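Local structure of major capsid protein (5J7O) at residues Y71-R77 and E393-I399; Q95-S101 and A309-V313; F191-G195 and Q319-T323; R412-T416 and N617-I621. The protein probably builds the capsid shell of Faustovirus, a large double-stranded DNA virus, as a double jelly-roll subunit that assembles into trimers. All coordinates share one frame; numbering follows the deposited sequence.

Contact 1: residues Y71-R77 and E393-I399; sequences YEYQKTR and ELYINNI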
loop_
_atom_site.group_PDB
_atom_site.type_symbol
_atom_site.label_atom_id
_atom_site.label_comp_id
_atom_site.label_asym_id
_atom_site.label_seq_id
_atom_site.Cartn_x
_atom_site.Cartn_y
_atom_site.Cartn_z
ATOM N N TYR B 71 31.676 -2.762 -13.956
ATOM C CA TYR B 71 31.774 -2.272 -12.591
ATOM C C TYR B 71 31.975 -3.427 -11.621
ATOM O O TYR B 71 31.738 -4.594 -11.943
ATOM C CB TYR B 71 30.544 -1.433 -12.185
ATOM C CG TYR B 71 29.207 -2.145 -12.200
ATOM C CD1 TYR B 71 28.798 -2.927 -11.126
ATOM C CD2 TYR B 71 28.333 -1.998 -13.270
ATOM C CE1 TYR B 71 27.571 -3.565 -11.131
ATOM C CE2 TYR B 71 27.105 -2.630 -13.283
ATOM C CZ TYR B 71 26.729 -3.412 -12.211
ATOM O OH TYR B 71 25.506 -4.043 -12.220
ATOM N N GLU B 72 32.434 -3.072 -10.423
ATOM C CA GLU B 72 32.673 -4.023 -9.349
ATOM C C GLU B 72 32.750 -3.254 -8.040
ATOM O O GLU B 72 33.353 -2.179 -7.982
ATOM C CB GLU B 72 33.963 -4.820 -9.573
ATOM C CG GLU B 72 34.294 -5.782 -8.444
ATOM C CD GLU B 72 35.692 -6.358 -8.553
ATOM O OE1 GLU B 72 36.407 -6.012 -9.518
ATOM O OE2 GLU B 72 36.078 -7.153 -7.671
ATOM N N TYR B 73 32.140 -3.807 -6.999
ATOM C CA TYR B 73 32.128 -3.168 -5.694
ATOM C C TYR B 73 33.367 -3.549 -4.894
ATOM O O TYR B 73 33.951 -4.621 -5.078
ATOM C CB TYR B 73 30.866 -3.544 -4.919
ATOM C CG TYR B 73 29.628 -2.846 -5.425
ATOM C CD1 TYR B 73 29.188 -1.665 -4.844
ATOM C CD2 TYR B 73 28.906 -3.360 -6.494
ATOM C CE1 TYR B 73 28.059 -1.019 -5.307
ATOM C CE2 TYR B 73 27.776 -2.720 -6.964
ATOM C CZ TYR B 73 27.358 -1.551 -6.368
ATOM O OH TYR B 73 26.233 -0.909 -6.833
ATOM N N GLN B 74 33.765 -2.646 -4.002
ATOM C CA GLN B 74 34.918 -2.840 -3.136
ATOM C C GLN B 74 34.600 -2.234 -1.781
ATOM O O GLN B 74 34.146 -1.089 -1.706
ATOM C CB GLN B 74 36.174 -2.193 -3.733
ATOM C CG GLN B 74 37.440 -2.408 -2.922
ATOM C CD GLN B 74 38.650 -1.744 -3.552
ATOM O OE1 GLN B 74 38.623 -0.555 -3.873
ATOM N NE2 GLN B 74 39.715 -2.513 -3.742
ATOM N N LYS B 75 34.822 -3.000 -0.717
ATOM C CA LYS B 75 34.541 -2.548 0.637
ATOM C C LYS B 75 35.844 -2.306 1.386
ATOM O O LYS B 75 36.812 -3.058 1.232
ATOM C CB LYS B 75 33.666 -3.556 1.391
ATOM C CG LYS B 75 34.281 -4.928 1.611
ATOM C CD LYS B 75 33.256 -5.878 2.214
ATOM C CE LYS B 75 33.869 -7.217 2.590
ATOM N NZ LYS B 75 34.670 -7.133 3.842
ATOM N N THR B 76 35.866 -1.243 2.187
ATOM C CA THR B 76 37.058 -0.855 2.923
ATOM C C THR B 76 36.675 -0.480 4.348
ATOM O O THR B 76 35.522 -0.154 4.640
ATOM C CB THR B 76 37.790 0.314 2.246
ATOM O OG1 THR B 76 39.054 0.525 2.888
ATOM C CG2 THR B 76 36.962 1.589 2.335
ATOM N N ARG B 77 37.661 -0.534 5.232
ATOM C CA ARG B 77 37.496 -0.248 6.645
ATOM C C ARG B 77 37.922 1.177 6.962
ATOM O O ARG B 77 38.670 1.797 6.199
ATOM C CB ARG B 77 38.314 -1.238 7.483
ATOM C CG ARG B 77 37.867 -2.677 7.330
ATOM C CD ARG B 77 38.379 -3.543 8.466
ATOM N NE ARG B 77 37.878 -4.910 8.366
ATOM C CZ ARG B 77 36.669 -5.293 8.762
ATOM N NH1 ARG B 77 35.830 -4.409 9.287
ATOM N NH2 ARG B 77 36.296 -6.558 8.632
ATOM N N GLU B 393 31.777 -0.723 7.386
ATOM C CA GLU B 393 32.582 -0.767 6.175
ATOM C C GLU B 393 31.890 0.030 5.082
ATOM O O GLU B 393 30.662 0.005 4.968
ATOM C CB GLU B 393 32.811 -2.210 5.701
ATOM C CG GLU B 393 33.864 -2.977 6.483
ATOM C CD GLU B 393 33.979 -4.424 6.038
ATOM O OE1 GLU B 393 32.963 -5.148 6.097
ATOM O OE2 GLU B 393 35.082 -4.834 5.620
ATOM N N LEU B 394 32.684 0.731 4.277
ATOM C CA LEU B 394 32.174 1.514 3.160
ATOM C C LEU B 394 32.290 0.698 1.879
ATOM O O LEU B 394 33.385 0.253 1.518
ATOM C CB LEU B 394 32.934 2.833 3.018
ATOM C CG LEU B 394 32.621 3.625 1.746
ATOM C CD1 LEU B 394 31.150 4.012 1.692
ATOM C CD2 LEU B 394 33.510 4.855 1.635
ATOM N N TYR B 395 31.165 0.507 1.198
ATOM C CA TYR B 395 31.123 -0.189 -0.081
ATOM C C TYR B 395 31.109 0.841 -1.203
ATOM O O TYR B 395 30.270 1.748 -1.207
ATOM C CB TYR B 395 29.891 -1.092 -0.175
ATOM C CG TYR B 395 29.944 -2.330 0.694
ATOM C CD1 TYR B 395 30.113 -2.234 2.069
ATOM C CD2 TYR B 395 29.805 -3.594 0.140
ATOM C CE1 TYR B 395 30.158 -3.363 2.865
ATOM C CE2 TYR B 395 29.846 -4.729 0.927
ATOM C CZ TYR B 395 30.022 -4.607 2.289
ATOM O OH TYR B 395 30.065 -5.733 3.079
ATOM N N ILE B 396 32.036 0.704 -2.146
ATOM C CA ILE B 396 32.200 1.658 -3.236
ATOM C C ILE B 396 32.129 0.908 -4.557
ATOM O O ILE B 396 32.878 -0.053 -4.771
ATOM C CB ILE B 396 33.532 2.424 -3.131
ATOM C CG1 ILE B 396 33.698 3.029 -1.736
ATOM C CG2 ILE B 396 33.606 3.509 -4.197
ATOM C CD1 ILE B 396 35.088 3.554 -1.468
ATOM N N ASN B 397 31.237 1.346 -5.439
ATOM C CA ASN B 397 31.180 0.806 -6.789
ATOM C C ASN B 397 32.287 1.430 -7.627
ATOM O O ASN B 397 32.447 2.654 -7.646
ATOM C CB ASN B 397 29.814 1.077 -7.420
ATOM C CG ASN B 397 29.605 0.310 -8.711
ATOM O OD1 ASN B 397 30.378 -0.587 -9.045
ATOM N ND2 ASN B 397 28.551 0.654 -9.440
ATOM N N ASN B 398 33.058 0.589 -8.312
ATOM C CA ASN B 398 34.188 1.033 -9.116
ATOM C C ASN B 398 33.941 0.691 -10.577
ATOM O O ASN B 398 33.689 -0.470 -10.912
ATOM C CB ASN B 398 35.491 0.393 -8.632
ATOM C CG ASN B 398 36.009 1.031 -7.362
ATOM O OD1 ASN B 398 36.858 1.922 -7.404
ATOM N ND2 ASN B 398 35.493 0.588 -6.222
ATOM N N ILE B 399 34.026 1.700 -11.439
ATOM C CA ILE B 399 33.737 1.559 -12.861
ATOM C C ILE B 399 35.050 1.509 -13.631
ATOM O O ILE B 399 35.945 2.332 -13.403
ATOM C CB ILE B 399 32.845 2.708 -13.361
ATOM C CG1 ILE B 399 31.476 2.648 -12.680
ATOM C CG2 ILE B 399 32.700 2.662 -14.873
ATOM C CD1 ILE B 399 30.506 3.703 -13.162
HETATM O O HOH W 1 37.108 1.629 -3.566
HETATM O O HOH W 2 33.150 -7.614 6.949
#
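Lys75 lies alongside Tyr395, its CB seated over the middle of the ring, 3.7 Å from the centroid and 6° off the normal. With CG between the backbone N and the carbonyl carbon (chi1 63°), the lysine chain runs out with the tyrosine, Lys75 CD passing 3.3 Å from Tyr395 OH. The bend at chi4 then turns Lys75 NZ onto the syn side of Glu393 OE2, 2.9 Å away. Lysine suits the place, covering the ring with methylenes while its amine reaches the carboxylate. Arg77 treats the same carboxylate differently: its guanidinium is stacked on it, the planes 8° apart, with OE2 over the centre of one face, so this long pair is held by charge alone, while Arg77 NH1 bonds Asn391.

At the other end the Asn397 amide lies nearly flat against one face of the Tyr73 ring, Asn397 CB 3.5 Å from Tyr73 CE1. The Tyr71 ring stands almost upright to that amide. Asp102 bonds both Tyr73 OH and Asn397 ND2, fixing this stack from the next strand.

Between these groups the antiparallel strands of a jelly-roll sheet pair regularly, and a water bridges the Gln74 and Asn398 amides. Tyr71, Tyr73, Lys75 and Tyr395 also meet the second subunit. Two cations sharing one carboxylate would probably keep Glu393 ionised, its OE1 receiving a further bond from water.

Contact 2: residues Q95-S101 and A309-V313; sequences QFGDFFS and AIASV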
loop_
_atom_site.group_PDB
_atom_site.type_symbol
_atom_site.label_atom_id
_atom_site.label_comp_id
_atom_site.label_asym_id
_atom_site.label_seq_id
_atom_site.Cartn_x
_atom_site.Cartn_y
_atom_site.Cartn_z
ATOM N N GLN B 95 42.117 3.414 -4.301
ATOM C CA GLN B 95 42.345 3.465 -5.737
ATOM C C GLN B 95 42.041 2.094 -6.328
ATOM O O GLN B 95 42.694 1.103 -5.984
ATOM C CB GLN B 95 43.780 3.887 -6.034
ATOM C CG GLN B 95 43.985 4.409 -7.441
ATOM C CD GLN B 95 45.254 5.219 -7.570
ATOM O OE1 GLN B 95 45.257 6.429 -7.341
ATOM N NE2 GLN B 95 46.344 4.558 -7.939
ATOM N N PHE B 96 41.039 2.036 -7.202
ATOM C CA PHE B 96 40.599 0.766 -7.760
ATOM C C PHE B 96 40.189 0.935 -9.218
ATOM O O PHE B 96 40.913 0.515 -10.125
ATOM C CB PHE B 96 39.442 0.197 -6.935
ATOM C CG PHE B 96 39.110 -1.234 -7.250
ATOM C CD1 PHE B 96 40.034 -2.059 -7.870
ATOM C CD2 PHE B 96 37.867 -1.753 -6.926
ATOM C CE1 PHE B 96 39.723 -3.375 -8.158
ATOM C CE2 PHE B 96 37.551 -3.067 -7.213
ATOM C CZ PHE B 96 38.480 -3.880 -7.829
ATOM N N GLY B 97 39.031 1.554 -9.453
ATOM C CA GLY B 97 38.546 1.741 -10.803
ATOM C C GLY B 97 38.972 3.068 -11.407
ATOM O O GLY B 97 39.570 3.919 -10.751
ATOM N N ASP B 98 38.661 3.227 -12.695
ATOM C CA ASP B 98 38.851 4.517 -13.345
ATOM C C ASP B 98 37.884 5.556 -12.796
ATOM O O ASP B 98 38.194 6.752 -12.787
ATOM C CB ASP B 98 38.676 4.376 -14.858
ATOM C CG ASP B 98 39.616 3.350 -15.459
ATOM O OD1 ASP B 98 40.814 3.364 -15.111
ATOM O OD2 ASP B 98 39.154 2.526 -16.277
ATOM N N PHE B 99 36.713 5.114 -12.344
ATOM C CA PHE B 99 35.708 5.975 -11.741
ATOM C C PHE B 99 35.153 5.269 -10.513
ATOM O O PHE B 99 35.233 4.044 -10.393
ATOM C CB PHE B 99 34.567 6.298 -12.722
ATOM C CG PHE B 99 35.019 6.938 -14.007
ATOM C CD1 PHE B 99 35.554 6.173 -15.030
ATOM C CD2 PHE B 99 34.883 8.302 -14.199
ATOM C CE1 PHE B 99 35.966 6.759 -16.212
ATOM C CE2 PHE B 99 35.292 8.895 -15.379
ATOM C CZ PHE B 99 35.837 8.122 -16.385
ATOM N N PHE B 100 34.591 6.048 -9.591
ATOM C CA PHE B 100 33.833 5.482 -8.485
ATOM C C PHE B 100 32.457 6.129 -8.433
ATOM O O PHE B 100 32.289 7.303 -8.777
ATOM C CB PHE B 100 34.562 5.619 -7.129
ATOM C CG PHE B 100 35.041 7.010 -6.812
ATOM C CD1 PHE B 100 36.296 7.434 -7.218
ATOM C CD2 PHE B 100 34.256 7.875 -6.067
ATOM C CE1 PHE B 100 36.748 8.705 -6.912
ATOM C CE2 PHE B 100 34.702 9.147 -5.756
ATOM C CZ PHE B 100 35.949 9.562 -6.180
ATOM N N SER B 101 31.467 5.340 -8.012
ATOM C CA SER B 101 30.071 5.741 -8.132
ATOM C C SER B 101 29.328 5.620 -6.807
ATOM O O SER B 101 29.710 6.248 -5.814
ATOM C CB SER B 101 29.378 4.903 -9.209
ATOM O OG SER B 101 28.116 5.447 -9.553
ATOM N N ALA B 309 29.653 9.351 -12.536
ATOM C CA ALA B 309 30.775 8.785 -11.804
ATOM C C ALA B 309 31.963 9.740 -11.842
ATOM O O ALA B 309 32.184 10.455 -12.823
ATOM C CB ALA B 309 31.163 7.427 -12.391
ATOM N N ILE B 310 32.724 9.757 -10.754
ATOM C CA ILE B 310 33.824 10.700 -10.588
ATOM C C ILE B 310 35.108 10.069 -11.104
ATOM O O ILE B 310 35.460 8.948 -10.717
ATOM C CB ILE B 310 33.969 11.117 -9.115
ATOM C CG1 ILE B 310 32.706 11.839 -8.642
ATOM C CG2 ILE B 310 35.195 11.997 -8.927
ATOM C CD1 ILE B 310 32.780 12.309 -7.209
ATOM N N ALA B 311 35.813 10.790 -11.973
ATOM C CA ALA B 311 37.084 10.310 -12.497
ATOM C C ALA B 311 38.098 10.173 -11.371
ATOM O O ALA B 311 38.362 11.134 -10.640
ATOM C CB ALA B 311 37.603 11.260 -13.574
ATOM N N SER B 312 38.663 8.970 -11.230
ATOM C CA SER B 312 39.619 8.718 -10.156
ATOM C C SER B 312 40.837 9.625 -10.263
ATOM O O SER B 312 41.464 9.946 -9.246
ATOM C CB SER B 312 40.046 7.249 -10.168
ATOM O OG SER B 312 40.928 6.963 -9.097
ATOM N N VAL B 313 41.185 10.055 -11.478
ATOM C CA VAL B 313 42.322 10.953 -11.641
ATOM C C VAL B 313 41.964 12.370 -11.207
ATOM O O VAL B 313 42.818 13.099 -10.687
ATOM C CB VAL B 313 42.829 10.917 -13.096
ATOM C CG1 VAL B 313 43.317 9.522 -13.454
ATOM C CG2 VAL B 313 41.737 11.360 -14.059
HETATM O O HOH W 3 40.165 8.502 -13.642
#
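Asp98 O receives two donors: Ser312 N at 2.8 Å, in a nearly straight bond of 169°, and a water that passes on to accept from Val313 N. This carbonyl belongs to a classic beta bulge, in which Asp98 and Phe99 both face Ile399 on the neighbouring strand of the jelly-roll sheet. The pairing with 309-313 is antiparallel: Phe100 and Ile310 form a hydrogen-bonded pair, with Phe100 N to Ile310 O and Ile310 N to Phe100 O both 3.2 Å. Phe99 and Ala311, the pair before it, are non-hydrogen-bonded.

The two phenylalanines leave opposite faces of the strand. Phe100 tucks CG over its own main chain, flanked by N and C (chi1 51°), a setting that swings the ring across Ile310. The isoleucine CB lies over one face, offset toward the rim and 4.2 Å from the Phe100 ring centroid, while Ile310 CG2 reaches Phe100 CZ at 3.7 Å. A branched aliphatic chain suits this place because it spreads several carbons over the flat ring.

On the other face small residues let Phe99 come close to the backbone. Ala309 CB meets Phe99 CB, and the ring comes obliquely to Ala311, Phe99 CD2 3.4 Å from Ala311 CA. Phe99 and Ala309 also pack on Ile59 of the third subunit, and Phe99 touches Ile410 in helix 403-412. The Asp98 carboxylate turns elsewhere, OD2 bonding Val401 N. Beyond the paired residues Ser312 OG bonds Arg320 NH1, while Ser312 CB lies 3.4 Å from Gly97 O.

Contact 3: residues F191-G195 and Q319-T323; sequences FEVNG and QRFIT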
loop_
_atom_site.group_PDB
_atom_site.type_symbol
_atom_site.label_atom_id
_atom_site.label_comp_id
_atom_site.label_asym_id
_atom_site.label_seq_id
_atom_site.Cartn_x
_atom_site.Cartn_y
_atom_site.Cartn_z
ATOM N N PHE B 191 31.879 14.263 2.204
ATOM C CA PHE B 191 32.765 13.908 1.099
ATOM C C PHE B 191 33.849 14.977 1.044
ATOM O O PHE B 191 33.590 16.110 0.624
ATOM C CB PHE B 191 32.004 13.817 -0.222
ATOM C CG PHE B 191 32.878 13.495 -1.404
ATOM C CD1 PHE B 191 33.976 12.662 -1.267
ATOM C CD2 PHE B 191 32.608 14.038 -2.650
ATOM C CE1 PHE B 191 34.783 12.369 -2.351
ATOM C CE2 PHE B 191 33.412 13.750 -3.736
ATOM C CZ PHE B 191 34.501 12.914 -3.586
ATOM N N GLU B 192 35.058 14.616 1.461
ATOM C CA GLU B 192 36.115 15.574 1.753
ATOM C C GLU B 192 37.241 15.448 0.734
ATOM O O GLU B 192 37.724 14.341 0.472
ATOM C CB GLU B 192 36.650 15.348 3.168
ATOM C CG GLU B 192 37.165 16.590 3.863
ATOM C CD GLU B 192 37.373 16.365 5.347
ATOM O OE1 GLU B 192 36.786 15.402 5.888
ATOM O OE2 GLU B 192 38.121 17.144 5.971
ATOM N N VAL B 193 37.653 16.580 0.163
ATOM C CA VAL B 193 38.758 16.637 -0.788
ATOM C C VAL B 193 39.659 17.806 -0.410
ATOM O O VAL B 193 39.183 18.935 -0.255
ATOM C CB VAL B 193 38.268 16.789 -2.242
ATOM C CG1 VAL B 193 39.448 16.754 -3.204
ATOM C CG2 VAL B 193 37.262 15.702 -2.591
ATOM N N ASN B 194 40.958 17.529 -0.260
ATOM C CA ASN B 194 41.967 18.543 0.064
ATOM C C ASN B 194 41.676 19.239 1.389
ATOM O O ASN B 194 42.079 20.385 1.601
ATOM C CB ASN B 194 42.100 19.580 -1.056
ATOM C CG ASN B 194 42.348 18.949 -2.405
ATOM O OD1 ASN B 194 42.679 17.770 -2.493
ATOM N ND2 ASN B 194 42.194 19.732 -3.466
ATOM N N GLY B 195 40.982 18.553 2.296
ATOM C CA GLY B 195 40.570 19.138 3.550
ATOM C C GLY B 195 39.291 19.944 3.490
ATOM O O GLY B 195 38.708 20.232 4.541
ATOM N N GLN B 319 43.865 12.234 -0.708
ATOM C CA GLN B 319 43.252 13.480 -0.266
ATOM C C GLN B 319 41.733 13.422 -0.374
ATOM O O GLN B 319 41.072 14.465 -0.330
ATOM C CB GLN B 319 43.799 14.660 -1.070
ATOM C CG GLN B 319 44.093 14.316 -2.521
ATOM C CD GLN B 319 44.304 15.541 -3.384
ATOM O OE1 GLN B 319 43.520 15.816 -4.292
ATOM N NE2 GLN B 319 45.373 16.280 -3.114
ATOM N N ARG B 320 41.170 12.225 -0.519
ATOM C CA ARG B 320 39.736 12.024 -0.665
ATOM C C ARG B 320 39.249 11.102 0.444
ATOM O O ARG B 320 39.827 10.032 0.667
ATOM C CB ARG B 320 39.406 11.441 -2.043
ATOM C CG ARG B 320 40.197 10.189 -2.396
ATOM C CD ARG B 320 40.051 9.820 -3.862
ATOM N NE ARG B 320 40.430 8.431 -4.109
ATOM C CZ ARG B 320 40.553 7.894 -5.318
ATOM N NH1 ARG B 320 40.336 8.632 -6.398
ATOM N NH2 ARG B 320 40.897 6.620 -5.447
ATOM N N PHE B 321 38.197 11.519 1.146
ATOM C CA PHE B 321 37.727 10.774 2.303
ATOM C C PHE B 321 36.212 10.854 2.399
ATOM O O PHE B 321 35.589 11.801 1.909
ATOM C CB PHE B 321 38.340 11.300 3.607
ATOM C CG PHE B 321 39.838 11.250 3.641
ATOM C CD1 PHE B 321 40.496 10.110 4.073
ATOM C CD2 PHE B 321 40.590 12.345 3.250
ATOM C CE1 PHE B 321 41.876 10.063 4.110
ATOM C CE2 PHE B 321 41.970 12.303 3.284
ATOM C CZ PHE B 321 42.613 11.161 3.714
ATOM N N ILE B 322 35.630 9.845 3.040
ATOM C CA ILE B 322 34.235 9.863 3.463
ATOM C C ILE B 322 34.234 9.871 4.986
ATOM O O ILE B 322 34.661 8.900 5.623
ATOM C CB ILE B 322 33.446 8.668 2.912
ATOM C CG1 ILE B 322 33.300 8.779 1.394
ATOM C CG2 ILE B 322 32.078 8.587 3.575
ATOM C CD1 ILE B 322 32.556 10.020 0.940
ATOM N N THR B 323 33.772 10.971 5.570
ATOM C CA THR B 323 33.729 11.146 7.016
ATOM C C THR B 323 32.283 11.058 7.485
ATOM O O THR B 323 31.392 11.664 6.881
ATOM C CB THR B 323 34.347 12.487 7.421
ATOM O OG1 THR B 323 35.767 12.434 7.235
ATOM C CG2 THR B 323 34.037 12.813 8.873
#
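Glu192 and Phe321 are joined by a reciprocal pair of backbone bonds, each 2.9 Å long: Glu192 N to Phe321 O is almost straight at 177°, and Phe321 N returns to Glu192 O. Two residues further on, Asn194 N donates to Gln319 O over 3.1 Å, carrying the antiparallel pairing just past the end of strand 186-193. Asn194 itself has a positive phi, a conformation asparagine tolerates well where a strand turns. Close CA-H contacts fill the intervals, with Val193 CA 3.2 Å from Gln319 O.

The side chains sort by face. Phe191, Val193, Arg320 and Ile322 share one. There the Phe191 ring, its CG anti to the backbone N (chi1 178°), crosses the bent tip of Ile322, Phe191 CD1 lying 3.7 Å from Ile322 CD1, while Val193 CG2 rests over one face of the same ring. Branched Ile322 and Val193 suit their places by putting apolar carbons against the aromatic ring. On the reverse face the side chains of Glu192 and Phe321 come closest at their CB atoms, and Thr323 OG1 donates a weak bond of 3.4 Å to OE1 of the extended Glu192; a charged group suits this partly exposed side.

Arg320 is fixed from beyond the pair. Its NE donates to Ile93 O and its NH1 to Ile315 O, and its chain packs on Phe100. The Phe191 ring meets Phe303 edge-to-face. In the four-stranded antiparallel sheet these two strands are the inner pair, flanked by strand 88-92 beside 320-326 and strand 196-202 beside 186-193.

Contact 4: residues R412-T416 and N617-I621; sequences RIGFT and NFLLI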
loop_
_atom_site.group_PDB
_atom_site.type_symbol
_atom_site.label_atom_id
_atom_site.label_comp_id
_atom_site.label_asym_id
_atom_site.label_seq_id
_atom_site.Cartn_x
_atom_site.Cartn_y
_atom_site.Cartn_z
ATOM N N ARG B 412 38.526 15.771 -22.611
ATOM C CA ARG B 412 37.499 16.466 -23.380
ATOM C C ARG B 412 36.226 16.801 -22.614
ATOM O O ARG B 412 35.509 17.715 -23.039
ATOM C CB ARG B 412 37.115 15.645 -24.621
ATOM C CG ARG B 412 38.187 15.615 -25.699
ATOM C CD ARG B 412 37.798 16.474 -26.890
ATOM N NE ARG B 412 38.916 16.677 -27.808
ATOM C CZ ARG B 412 39.605 17.809 -27.905
ATOM N NH1 ARG B 412 39.286 18.850 -27.146
ATOM N NH2 ARG B 412 40.608 17.906 -28.767
ATOM N N ILE B 413 35.911 16.109 -21.516
ATOM C CA ILE B 413 34.650 16.380 -20.829
ATOM C C ILE B 413 34.662 17.764 -20.193
ATOM O O ILE B 413 33.607 18.393 -20.037
ATOM C CB ILE B 413 34.352 15.280 -19.791
ATOM C CG1 ILE B 413 32.908 15.387 -19.294
ATOM C CG2 ILE B 413 35.321 15.358 -18.621
ATOM C CD1 ILE B 413 31.870 15.158 -20.373
ATOM N N GLY B 414 35.837 18.272 -19.831
ATOM C CA GLY B 414 35.936 19.588 -19.234
ATOM C C GLY B 414 35.486 19.635 -17.789
ATOM O O GLY B 414 36.312 19.758 -16.879
ATOM N N PHE B 415 34.178 19.534 -17.561
ATOM C CA PHE B 415 33.628 19.667 -16.222
ATOM C C PHE B 415 32.381 18.803 -16.102
ATOM O O PHE B 415 31.863 18.275 -17.090
ATOM C CB PHE B 415 33.306 21.130 -15.893
ATOM C CG PHE B 415 32.209 21.717 -16.740
ATOM C CD1 PHE B 415 32.460 22.128 -18.040
ATOM C CD2 PHE B 415 30.928 21.867 -16.233
ATOM C CE1 PHE B 415 31.453 22.668 -18.819
ATOM C CE2 PHE B 415 29.917 22.409 -17.008
ATOM C CZ PHE B 415 30.182 22.811 -18.303
ATOM N N THR B 416 31.902 18.665 -14.868
ATOM C CA THR B 416 30.667 17.955 -14.575
ATOM C C THR B 416 29.821 18.780 -13.618
ATOM O O THR B 416 30.343 19.396 -12.683
ATOM C CB THR B 416 30.930 16.568 -13.965
ATOM O OG1 THR B 416 29.694 16.013 -13.494
ATOM C CG2 THR B 416 31.913 16.656 -12.809
ATOM N N ASN B 617 26.464 23.175 -8.524
ATOM C CA ASN B 617 27.848 23.613 -8.613
ATOM C C ASN B 617 28.515 22.816 -9.728
ATOM O O ASN B 617 27.852 22.130 -10.512
ATOM C CB ASN B 617 28.564 23.465 -7.264
ATOM C CG ASN B 617 29.760 24.393 -7.136
ATOM O OD1 ASN B 617 30.450 24.673 -8.116
ATOM N ND2 ASN B 617 30.004 24.881 -5.929
ATOM N N PHE B 618 29.841 22.907 -9.801
ATOM C CA PHE B 618 30.595 22.330 -10.902
ATOM C C PHE B 618 31.860 21.686 -10.355
ATOM O O PHE B 618 32.266 21.936 -9.218
ATOM C CB PHE B 618 30.932 23.397 -11.955
ATOM C CG PHE B 618 29.795 24.341 -12.238
ATOM C CD1 PHE B 618 28.876 24.061 -13.234
ATOM C CD2 PHE B 618 29.635 25.501 -11.497
ATOM C CE1 PHE B 618 27.825 24.919 -13.491
ATOM C CE2 PHE B 618 28.583 26.361 -11.746
ATOM C CZ PHE B 618 27.677 26.071 -12.747
ATOM N N LEU B 619 32.479 20.845 -11.180
ATOM C CA LEU B 619 33.677 20.113 -10.784
ATOM C C LEU B 619 34.590 19.988 -11.993
ATOM O O LEU B 619 34.190 19.424 -13.017
ATOM C CB LEU B 619 33.320 18.730 -10.232
ATOM C CG LEU B 619 34.334 18.056 -9.307
ATOM C CD1 LEU B 619 34.420 18.799 -7.983
ATOM C CD2 LEU B 619 33.972 16.596 -9.086
ATOM N N LEU B 620 35.808 20.513 -11.879
ATOM C CA LEU B 620 36.752 20.434 -12.980
ATOM C C LEU B 620 37.403 19.055 -13.035
ATOM O O LEU B 620 37.375 18.279 -12.075
ATOM C CB LEU B 620 37.828 21.515 -12.857
ATOM C CG LEU B 620 37.395 22.966 -13.083
ATOM C CD1 LEU B 620 38.608 23.847 -13.346
ATOM C CD2 LEU B 620 36.394 23.069 -14.223
ATOM N N ILE B 621 38.003 18.759 -14.188
ATOM C CA ILE B 621 38.581 17.450 -14.461
ATOM C C ILE B 621 40.101 17.567 -14.435
ATOM O O ILE B 621 40.643 18.667 -14.286
ATOM C CB ILE B 621 38.069 16.907 -15.811
ATOM C CG1 ILE B 621 37.909 15.386 -15.763
ATOM C CG2 ILE B 621 38.968 17.357 -16.965
ATOM C CD1 ILE B 621 36.694 14.934 -14.978
#
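Thr416 and Leu619 run alongside each other in the same direction, with Thr416 CG2 3.6 Å from Leu619 CB. The threonine has OG1 anti to the backbone N (chi1 170°), which leaves the methyl to face the leucine. Such a residue suits a partly exposed strand position, apolar on one branch and polar on the other. On the opposite face of the sheet, Phe415 CB meets Leu620 CD2 at 4.0 Å. The Phe415 ring reaches the Phe618 ring, Phe415 CD2 to Phe618 CD1 4.2 Å.

This is the start of a strand that is outermost, within this chain, in a four-stranded antiparallel sheet, probably of the second jelly roll. Thr416 N donates to Leu619 O over 3.0 Å, and the return bond from Leu619 N to Thr416 O is weak. Just before the strand, Gly414 leaves the helix with positive phi, a turn that glycine makes easily, and its carbonyl accepts a weak bond from Ile621 N. The side chains of Ile413 and Ile621 meet roughly perpendicular, Ile413 CG2 3.9 Å from Ile621 CG1. Phe415 also packs on Tyr63 of the third subunit, whereas Phe618 touches Met18 of the second.

From the N terminus, residues 71-77 come first and wait for 393-399, so contact 1 closes a long loop that encloses contacts 2 and 3. Inside it, 95-101 opens contact 2, 191-195 opens contact 3, and then 309-313 and 319-323 close them in that order, so the two cross. Contact 4 follows in series, 412-416 meeting 617-621 near the C-terminal end. Strands 99-109 and 389-401 are neighbours in one sheet, joining contacts 1 and 2 directly. Ile310 of contact 2 packs on Phe191 of contact 3, and Leu394 of contact 1 on Ile322. Ile621, just past its strand, touches Ala311, so contacts 2 and 4 meet.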